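Local atomic coordinates of predicted ATPase involved in replication control, Cdc46/Mcm family (Methanopyrus kandleri AV19, PDB entry 3F8T), a protein that probably binds ATP and single-stranded DNA as a homologue of the MCM replicative helicases. Residues Val96-Leu101 with Asp173-His178; Ser120-Val125 with Arg160-Gly165; Lys421-Trp426 with Arg450-Val455. The protein carries 2 engineered substitutions. All blocks are in the same frame, centred on the assembly; numbering follows the deposited sequence.

In the fold
Contacts 1 and 2 adjoin one another on the same side of the chain's centre, their own centres about 11 Å apart, whereas contact 3 lies on the other side, about 41 Å from contact 2 between centres. Contact 2 pairs two strands within the OB fold and is nested in the loop closed by contact 1, which brings strand 96-99 of the N-terminal domain against the bulged 173-178 strand region of that fold. Both are partly buried and mix apolar packing with salt bridges. Contact 3, in the AAA-lid domain, is a buried helix pair whose segments meet chiefly through apolar side chains, with no salt bridge or hydrogen bond between them.

Contact 1 (Val96-Leu101 with Asp173-His178)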
loop_
_atom_site.group_PDB
_atom_site.type_symbol
_atom_site.label_atom_id
_atom_site.label_comp_id
_atom_site.label_asym_id
_atom_site.label_seq_id
_atom_site.Cartn_x
_atom_site.Cartn_y
_atom_site.Cartn_z
ATOM N N VAL A 96 17.517 21.893 13.912
ATOM C CA VAL A 96 16.424 22.004 14.864
ATOM C C VAL A 96 15.297 21.068 14.446
ATOM O O VAL A 96 14.953 20.971 13.265
ATOM C CB VAL A 96 15.917 23.477 14.981
ATOM C CG1 VAL A 96 14.604 23.549 15.754
ATOM C CG2 VAL A 96 16.977 24.351 15.655
ATOM N N ARG A 97 14.743 20.361 15.423
ATOM C CA ARG A 97 13.623 19.473 15.179
ATOM C C ARG A 97 12.495 19.854 16.121
ATOM O O ARG A 97 12.735 20.331 17.237
ATOM C CB ARG A 97 14.029 18.013 15.405
ATOM C CG ARG A 97 15.137 17.489 14.464
ATOM C CD ARG A 97 14.671 17.355 13.003
ATOM N NE ARG A 97 15.710 16.786 12.144
ATOM C CZ ARG A 97 16.435 17.477 11.265
ATOM N NH1 ARG A 97 16.243 18.779 11.101
ATOM N NH2 ARG A 97 17.355 16.855 10.533
ATOM N N PHE A 98 11.269 19.651 15.667
ATOM C CA PHE A 98 10.115 19.858 16.514
ATOM C C PHE A 98 9.407 18.523 16.708
ATOM O O PHE A 98 9.282 17.728 15.768
ATOM C CB PHE A 98 9.157 20.886 15.904
ATOM C CG PHE A 98 9.774 22.242 15.655
ATOM C CD1 PHE A 98 10.462 22.504 14.467
ATOM C CD2 PHE A 98 9.633 23.268 16.592
ATOM C CE1 PHE A 98 11.024 23.770 14.221
ATOM C CE2 PHE A 98 10.186 24.540 16.355
ATOM C CZ PHE A 98 10.886 24.784 15.172
ATOM N N ARG A 99 8.945 18.290 17.932
ATOM C CA ARG A 99 8.137 17.121 18.246
ATOM C C ARG A 99 6.828 17.605 18.848
ATOM O O ARG A 99 6.738 18.743 19.338
ATOM C CB ARG A 99 8.870 16.204 19.239
ATOM C CG ARG A 99 10.316 15.852 18.852
ATOM C CD ARG A 99 10.379 14.913 17.639
ATOM N NE ARG A 99 11.629 15.029 16.875
ATOM C CZ ARG A 99 12.754 14.353 17.128
ATOM N NH1 ARG A 99 12.820 13.499 18.143
ATOM N NH2 ARG A 99 13.829 14.539 16.362
ATOM N N GLY A 100 5.816 16.744 18.798
ATOM C CA GLY A 100 4.564 16.997 19.493
ATOM C C GLY A 100 3.723 18.097 18.891
ATOM O O GLY A 100 3.180 18.931 19.616
ATOM N N LEU A 101 3.612 18.100 17.562
ATOM C CA LEU A 101 2.702 19.002 16.850
ATOM C C LEU A 101 1.287 18.902 17.388
ATOM O O LEU A 101 0.783 17.793 17.551
ATOM C CB LEU A 101 2.667 18.667 15.348
ATOM C CG LEU A 101 3.768 19.204 14.439
ATOM C CD1 LEU A 101 5.141 18.715 14.894
ATOM C CD2 LEU A 101 3.501 18.784 12.986
ATOM N N ASP A 173 9.313 22.328 3.179
ATOM C CA ASP A 173 10.720 22.126 3.475
ATOM C C ASP A 173 10.844 21.078 4.566
ATOM O O ASP A 173 10.582 21.347 5.732
ATOM C CB ASP A 173 11.388 23.443 3.911
ATOM C CG ASP A 173 11.697 24.341 2.731
ATOM O OD1 ASP A 173 12.511 23.922 1.880
ATOM O OD2 ASP A 173 11.142 25.457 2.656
ATOM N N ALA A 174 11.261 19.883 4.175
ATOM C CA ALA A 174 11.299 18.745 5.070
ATOM C C ALA A 174 12.304 18.936 6.207
ATOM O O ALA A 174 13.449 19.361 5.983
ATOM C CB ALA A 174 11.597 17.453 4.268
ATOM N N LEU A 175 11.853 18.627 7.420
ATOM C CA LEU A 175 12.710 18.558 8.609
ATOM C C LEU A 175 13.000 17.109 8.998
ATOM O O LEU A 175 14.089 16.786 9.463
ATOM C CB LEU A 175 12.035 19.265 9.787
ATOM C CG LEU A 175 11.922 20.787 9.684
ATOM C CD1 LEU A 175 10.926 21.289 10.719
ATOM C CD2 LEU A 175 13.290 21.473 9.853
ATOM N N GLU A 176 12.002 16.245 8.828
ATOM C CA GLU A 176 12.192 14.803 9.019
ATOM C C GLU A 176 11.205 13.994 8.181
ATOM O O GLU A 176 10.136 14.484 7.815
ATOM C CB GLU A 176 12.134 14.364 10.496
ATOM C CG GLU A 176 11.207 15.130 11.417
ATOM C CD GLU A 176 11.356 14.700 12.889
ATOM O OE1 GLU A 176 11.168 13.497 13.188
ATOM O OE2 GLU A 176 11.651 15.563 13.752
ATOM N N VAL A 177 11.593 12.752 7.897
ATOM C CA VAL A 177 10.820 11.836 7.062
ATOM C C VAL A 177 10.696 10.533 7.845
ATOM O O VAL A 177 11.708 10.006 8.315
ATOM C CB VAL A 177 11.514 11.593 5.693
ATOM C CG1 VAL A 177 10.845 10.439 4.929
ATOM C CG2 VAL A 177 11.495 12.858 4.849
ATOM N N HIS A 178 9.460 10.070 8.036
ATOM C CA HIS A 178 9.187 8.804 8.706
ATOM C C HIS A 178 8.526 7.844 7.730
ATOM O O HIS A 178 7.450 8.132 7.218
ATOM C CB HIS A 178 8.289 9.017 9.920
ATOM C CG HIS A 178 8.886 9.908 10.969
ATOM N ND1 HIS A 178 9.929 9.510 11.778
ATOM C CD2 HIS A 178 8.586 11.174 11.338
ATOM C CE1 HIS A 178 10.248 10.495 12.600
ATOM N NE2 HIS A 178 9.447 11.516 12.353
HETATM O O HOH W 1 10.904 18.134 13.357
#
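One face of the Arg97 guanidinium lies over the backbone carbonyl of Leu175, whose O sits 3.0 Å from Arg97 CZ. That oxygen is above the middle of the plane, where no N-H aims at it, so it faces the positive charge without a hydrogen bond, probably an electrostatic contact. A bend at chi2 (-69°) folds the arginine over the bulge, and its NH1 makes a weak bond back to Val96 O. The Phe98 ring offers an edge instead: Leu175 CD1 approaches Phe98 CD1 at 4.0 Å, near the ring plane, apolar packing suited to a buried aromatic.

Arg99 NE donates to the syn lone pair of Glu176 OE2, 3.2 Å away, in a salt bridge, although that oxygen is tilted 28° out of the guanidinium plane and the two planes are nearly perpendicular. Glu176 OE2 also accepts from a water, 2.7 Å away, that accepts from Phe98 N at 2.8 Å, while the other oxygen, OE1, takes a weak bond from His178 NE2. A long, flexible acid suits this place because it reaches the Arg99 charge directly and the backbone N of Phe98 through the water.

Leu175 and Glu176 together face Leu164 as a classic beta bulge of the OB sheet. Strand 96-99 pairs in parallel with strand 55-58 and is packed by helix 74-88, so the contact joins the N-terminal domain to the OB fold.

Contact 2 (Ser120-Val125 with Arg160-Gly165); sequences SIEGVV and RVEILG
Glu122 and Arg160 stand on one face of this antiparallel pair and lean together at a slant, their carboxylate and guanidinium planes 45° apart. Glu122 OE1 meets Arg160 NH1 at 3.1 Å in a salt bridge, while Glu122 CG lies over a face of the same guanidinium. With CG anti to the backbone N (chi1 -169°) and the chain extended as far as NE, Arg160 spans the diagonal to its partner; its NH2 is taken by Asp181 O.

Farther along the same face, Ser120 OG donates to Glu162 OE2 at 2.8 Å, meeting the oxygen on its anti side and 18° out of the carboxylate plane. The serine hydroxyl also bonds to Arg107 N, so this small residue links an acid to a neighbouring backbone.

The other face is apolar. Ile121 and Ile163 lie side by side and point the same way, with Ile121 CG1 at 4.1 Å from Ile163 CB. Beta-branched residues suit such strands, and Leu172 and Val148 pack on the isoleucines from the inside of the OB barrel. At the end of the pair, Val125 CG2 reaches Val161 CG2 at 3.9 Å.

Between the faces, Ile121 with Ile163 and Gly123 with Val161 form the hydrogen-bonded pairs; Ile163 N to Ile121 O measures 2.9 Å. Gly123 has no side chain, so Val161 meets no branch opposite it in the pair.

One face is thus apolar and builds the barrel interior, while the other mixes charged and polar side chains with Val124 and Leu164. There Glu122 OE2 and Glu162 OE1 come within 4.4 Å, a repulsion that Arg160, the serine bond and the weak ion pair of Glu162 with Lys180 probably moderate.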
loop_
_atom_site.group_PDB
_atom_site.type_symbol
_atom_site.label_atom_id
_atom_site.label_comp_id
_atom_site.label_asym_id
_atom_site.label_seq_id
_atom_site.Cartn_x
_atom_site.Cartn_y
_atom_site.Cartn_z
ATOM N N SER A 120 2.775 18.417 9.439
ATOM C CA SER A 120 3.151 17.153 8.799
ATOM C C SER A 120 2.188 16.846 7.657
ATOM O O SER A 120 1.026 17.286 7.668
ATOM C CB SER A 120 3.231 15.989 9.798
ATOM O OG SER A 120 1.968 15.397 10.016
ATOM N N ILE A 121 2.702 16.157 6.644
ATOM C CA ILE A 121 1.863 15.547 5.617
ATOM C C ILE A 121 2.079 14.043 5.654
ATOM O O ILE A 121 3.104 13.571 6.150
ATOM C CB ILE A 121 2.137 16.120 4.189
ATOM C CG1 ILE A 121 3.583 15.874 3.720
ATOM C CG2 ILE A 121 1.768 17.596 4.149
ATOM C CD1 ILE A 121 3.814 16.117 2.210
ATOM N N GLU A 122 1.113 13.296 5.133
ATOM C CA GLU A 122 1.277 11.870 5.005
ATOM C C GLU A 122 0.690 11.408 3.680
ATOM O O GLU A 122 -0.420 11.803 3.314
ATOM C CB GLU A 122 0.588 11.169 6.171
ATOM C CG GLU A 122 0.776 9.657 6.207
ATOM C CD GLU A 122 0.027 9.049 7.369
ATOM O OE1 GLU A 122 -1.216 9.040 7.327
ATOM O OE2 GLU A 122 0.678 8.609 8.337
ATOM N N GLY A 123 1.455 10.598 2.956
ATOM C CA GLY A 123 0.953 9.969 1.748
ATOM C C GLY A 123 1.998 9.199 0.971
ATOM O O GLY A 123 3.015 8.797 1.525
ATOM N N VAL A 124 1.730 8.995 -0.313
ATOM C CA VAL A 124 2.558 8.137 -1.180
ATOM C C VAL A 124 3.419 9.001 -2.077
ATOM O O VAL A 124 2.924 9.952 -2.680
ATOM C CB VAL A 124 1.686 7.152 -2.038
ATOM C CG1 VAL A 124 2.550 6.327 -3.019
ATOM C CG2 VAL A 124 0.894 6.198 -1.125
ATOM N N VAL A 125 4.714 8.678 -2.131
ATOM C CA VAL A 125 5.658 9.414 -2.955
ATOM C C VAL A 125 5.414 9.073 -4.423
ATOM O O VAL A 125 5.512 7.913 -4.843
ATOM C CB VAL A 125 7.146 9.124 -2.555
ATOM C CG1 VAL A 125 8.104 9.950 -3.403
ATOM C CG2 VAL A 125 7.379 9.386 -1.059
ATOM N N ARG A 160 5.198 5.022 1.344
ATOM C CA ARG A 160 4.290 5.813 2.158
ATOM C C ARG A 160 5.057 6.453 3.319
ATOM O O ARG A 160 5.750 5.776 4.073
ATOM C CB ARG A 160 3.144 4.963 2.688
ATOM C CG ARG A 160 2.044 5.771 3.313
ATOM C CD ARG A 160 0.752 4.957 3.390
ATOM N NE ARG A 160 -0.211 5.633 4.249
ATOM C CZ ARG A 160 -0.284 5.462 5.562
ATOM N NH1 ARG A 160 -1.194 6.140 6.264
ATOM N NH2 ARG A 160 0.531 4.607 6.179
ATOM N N VAL A 161 4.903 7.763 3.466
ATOM C CA VAL A 161 5.723 8.525 4.399
ATOM C C VAL A 161 4.911 9.543 5.198
ATOM O O VAL A 161 3.868 10.015 4.741
ATOM C CB VAL A 161 6.887 9.247 3.645
ATOM C CG1 VAL A 161 7.787 8.228 2.958
ATOM C CG2 VAL A 161 6.340 10.250 2.614
ATOM N N GLU A 162 5.369 9.841 6.413
ATOM C CA GLU A 162 4.970 11.068 7.082
ATOM C C GLU A 162 6.165 12.014 7.080
ATOM O O GLU A 162 7.292 11.629 7.449
ATOM C CB GLU A 162 4.448 10.837 8.507
ATOM C CG GLU A 162 3.843 12.116 9.128
ATOM C CD GLU A 162 3.045 11.882 10.414
ATOM O OE1 GLU A 162 3.294 10.871 11.108
ATOM O OE2 GLU A 162 2.176 12.736 10.744
ATOM N N ILE A 163 5.924 13.242 6.629
ATOM C CA ILE A 163 6.994 14.232 6.511
ATOM C C ILE A 163 6.636 15.432 7.347
ATOM O O ILE A 163 5.576 16.046 7.172
ATOM C CB ILE A 163 7.241 14.708 5.053
ATOM C CG1 ILE A 163 7.521 13.528 4.128
ATOM C CG2 ILE A 163 8.440 15.712 4.983
ATOM C CD1 ILE A 163 7.808 13.923 2.678
ATOM N N LEU A 164 7.532 15.765 8.260
ATOM C CA LEU A 164 7.401 16.967 9.049
ATOM C C LEU A 164 8.228 18.054 8.385
ATOM O O LEU A 164 9.323 17.786 7.888
ATOM C CB LEU A 164 7.915 16.691 10.444
ATOM C CG LEU A 164 7.100 17.321 11.550
ATOM C CD1 LEU A 164 6.736 16.244 12.565
ATOM C CD2 LEU A 164 7.926 18.415 12.177
ATOM N N GLY A 165 7.711 19.278 8.376
ATOM C CA GLY A 165 8.404 20.364 7.722
ATOM C C GLY A 165 7.753 21.710 7.909
ATOM O O GLY A 165 6.732 21.833 8.557
#

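Contact 3 (Lys421-Trp426 with Arg450-Val455)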
loop_
_atom_site.group_PDB
_atom_site.type_symbol
_atom_site.label_atom_id
_atom_site.label_comp_id
_atom_site.label_asym_id
_atom_site.label_seq_id
_atom_site.Cartn_x
_atom_site.Cartn_y
_atom_site.Cartn_z
ATOM N N LYS A 421 -1.455 -31.173 6.698
ATOM C CA LYS A 421 -1.875 -32.504 6.242
ATOM C C LYS A 421 -3.073 -32.427 5.294
ATOM O O LYS A 421 -3.103 -33.120 4.266
ATOM C CB LYS A 421 -2.149 -33.436 7.426
ATOM C CG LYS A 421 -0.865 -33.876 8.104
ATOM C CD LYS A 421 -1.129 -34.682 9.369
ATOM C CE LYS A 421 0.153 -35.355 9.843
ATOM N NZ LYS A 421 0.225 -35.466 11.334
ATOM N N ARG A 422 -4.030 -31.564 5.627
ATOM C CA ARG A 422 -5.213 -31.349 4.800
ATOM C C ARG A 422 -4.813 -30.844 3.405
ATOM O O ARG A 422 -5.379 -31.265 2.387
ATOM C CB ARG A 422 -6.172 -30.367 5.492
ATOM C CG ARG A 422 -7.453 -30.084 4.719
ATOM C CD ARG A 422 -8.501 -31.187 4.885
ATOM N NE ARG A 422 -9.472 -30.785 5.897
ATOM C CZ ARG A 422 -10.747 -31.163 5.930
ATOM N NH1 ARG A 422 -11.239 -31.971 4.996
ATOM N NH2 ARG A 422 -11.534 -30.716 6.900
ATOM N N LEU A 423 -3.818 -29.963 3.378
ATOM C CA LEU A 423 -3.343 -29.356 2.138
ATOM C C LEU A 423 -2.608 -30.387 1.278
ATOM O O LEU A 423 -2.857 -30.501 0.075
ATOM C CB LEU A 423 -2.427 -28.175 2.452
ATOM C CG LEU A 423 -1.694 -27.505 1.290
ATOM C CD1 LEU A 423 -2.657 -26.904 0.292
ATOM C CD2 LEU A 423 -0.744 -26.446 1.818
ATOM N N GLU A 424 -1.709 -31.135 1.906
ATOM C CA GLU A 424 -0.945 -32.168 1.193
ATOM C C GLU A 424 -1.860 -33.266 0.623
ATOM O O GLU A 424 -1.643 -33.739 -0.506
ATOM C CB GLU A 424 0.222 -32.686 2.058
ATOM C CG GLU A 424 1.258 -31.556 2.259
ATOM C CD GLU A 424 2.525 -31.926 3.027
ATOM O OE1 GLU A 424 2.442 -32.640 4.058
ATOM O OE2 GLU A 424 3.610 -31.442 2.608
ATOM N N HIS A 425 -2.901 -33.611 1.378
ATOM C CA HIS A 425 -3.904 -34.602 0.975
ATOM C C HIS A 425 -4.703 -34.159 -0.249
ATOM O O HIS A 425 -4.861 -34.926 -1.201
ATOM C CB HIS A 425 -4.868 -34.899 2.133
ATOM C CG HIS A 425 -5.947 -35.882 1.790
ATOM N ND1 HIS A 425 -5.694 -37.218 1.556
ATOM C CD2 HIS A 425 -7.286 -35.724 1.648
ATOM C CE1 HIS A 425 -6.827 -37.842 1.293
ATOM N NE2 HIS A 425 -7.808 -36.957 1.336
ATOM N N TRP A 426 -5.233 -32.934 -0.206
ATOM C CA TRP A 426 -5.887 -32.350 -1.377
ATOM C C TRP A 426 -4.970 -32.445 -2.599
ATOM O O TRP A 426 -5.378 -32.913 -3.654
ATOM C CB TRP A 426 -6.255 -30.885 -1.122
ATOM C CG TRP A 426 -6.802 -30.203 -2.342
ATOM C CD1 TRP A 426 -8.092 -30.216 -2.773
ATOM C CD2 TRP A 426 -6.065 -29.444 -3.306
ATOM N NE1 TRP A 426 -8.212 -29.490 -3.931
ATOM C CE2 TRP A 426 -6.982 -29.012 -4.286
ATOM C CE3 TRP A 426 -4.718 -29.081 -3.434
ATOM C CZ2 TRP A 426 -6.602 -28.235 -5.380
ATOM C CZ3 TRP A 426 -4.338 -28.299 -4.534
ATOM C CH2 TRP A 426 -5.275 -27.892 -5.485
ATOM N N ARG A 450 2.109 -24.675 -8.607
ATOM C CA ARG A 450 1.402 -23.388 -8.672
ATOM C C ARG A 450 0.053 -23.481 -7.970
ATOM O O ARG A 450 -0.331 -22.570 -7.234
ATOM C CB ARG A 450 1.192 -22.933 -10.129
ATOM C CG ARG A 450 2.475 -22.529 -10.854
ATOM C CD ARG A 450 2.238 -22.196 -12.337
ATOM N NE ARG A 450 1.710 -23.342 -13.081
ATOM C CZ ARG A 450 0.427 -23.508 -13.409
ATOM N NH1 ARG A 450 -0.489 -22.585 -13.092
ATOM N NH2 ARG A 450 0.058 -24.604 -14.072
ATOM N N GLN A 451 -0.657 -24.587 -8.193
ATOM C CA GLN A 451 -1.963 -24.810 -7.559
ATOM C C GLN A 451 -1.844 -25.033 -6.057
ATOM O O GLN A 451 -2.665 -24.526 -5.291
ATOM C CB GLN A 451 -2.711 -25.964 -8.231
ATOM C CG GLN A 451 -3.374 -25.569 -9.549
ATOM C CD GLN A 451 -2.369 -25.171 -10.623
ATOM O OE1 GLN A 451 -1.430 -25.919 -10.922
ATOM N NE2 GLN A 451 -2.545 -23.975 -11.188
ATOM N N LEU A 452 -0.847 -25.825 -5.653
ATOM C CA LEU A 452 -0.515 -25.997 -4.235
ATOM C C LEU A 452 -0.283 -24.639 -3.575
ATOM O O LEU A 452 -0.874 -24.337 -2.532
ATOM C CB LEU A 452 0.732 -26.864 -4.071
ATOM C CG LEU A 452 1.228 -27.117 -2.643
ATOM C CD1 LEU A 452 0.281 -28.011 -1.887
ATOM C CD2 LEU A 452 2.620 -27.761 -2.720
ATOM N N GLU A 453 0.555 -23.827 -4.214
ATOM C CA GLU A 453 0.844 -22.468 -3.752
ATOM C C GLU A 453 -0.424 -21.606 -3.641
ATOM O O GLU A 453 -0.612 -20.898 -2.644
ATOM C CB GLU A 453 1.921 -21.830 -4.644
ATOM C CG GLU A 453 3.298 -22.500 -4.436
ATOM C CD GLU A 453 4.245 -22.433 -5.634
ATOM O OE1 GLU A 453 4.010 -21.629 -6.561
ATOM O OE2 GLU A 453 5.245 -23.197 -5.641
ATOM N N SER A 454 -1.309 -21.689 -4.632
ATOM C CA SER A 454 -2.543 -20.881 -4.615
ATOM C C SER A 454 -3.476 -21.275 -3.475
ATOM O O SER A 454 -4.031 -20.400 -2.774
ATOM C CB SER A 454 -3.281 -20.978 -5.950
ATOM O OG SER A 454 -2.457 -20.473 -6.987
ATOM N N VAL A 455 -3.648 -22.581 -3.276
ATOM C CA VAL A 455 -4.481 -23.043 -2.163
ATOM C C VAL A 455 -3.925 -22.507 -0.832
ATOM O O VAL A 455 -4.683 -21.996 -0.002
ATOM C CB VAL A 455 -4.623 -24.579 -2.134
ATOM C CG1 VAL A 455 -5.337 -25.030 -0.854
ATOM C CG2 VAL A 455 -5.408 -25.023 -3.348
#
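Trp426 leads its indole from helix 421-426 toward helix 450-455, a course set by CG lying anti to the backbone N (chi1 174°). Beyond CB and CG, the benzo part does the touching. CE3 is 4.1 Å from Val455 CG2, and the methyl then draws closer to CZ3 and CH2, reaching 3.6 Å from CH2. Val455 CG2 lies over one face of the six-membered ring, 3.8 Å from its centroid and 21° off the normal, a CH-pi contact. At the far rim, CH2 also meets Gln451 CB at 4.2 Å. The other methyl of this valine, CG1, presses on Leu423 CD1 at 3.5 Å, a tight fit for two carbons. Leu423 CG in turn meets Leu452 CD1 at 3.8 Å, the two leucines crossing at about a right angle.

The valine methyl thus seats on the broad ring, with the leucines packed beside it, where the two helix segments run roughly antiparallel, 147° between directions, within the AAA-lid domain. Helix 473-489 adds Ala480 against the tryptophan and Val483 against Val455. Cohesion between the segments therefore comes from burial of apolar surface and close fit, while the one polar indole atom, NE1, is satisfied by Asp484 of that third helix.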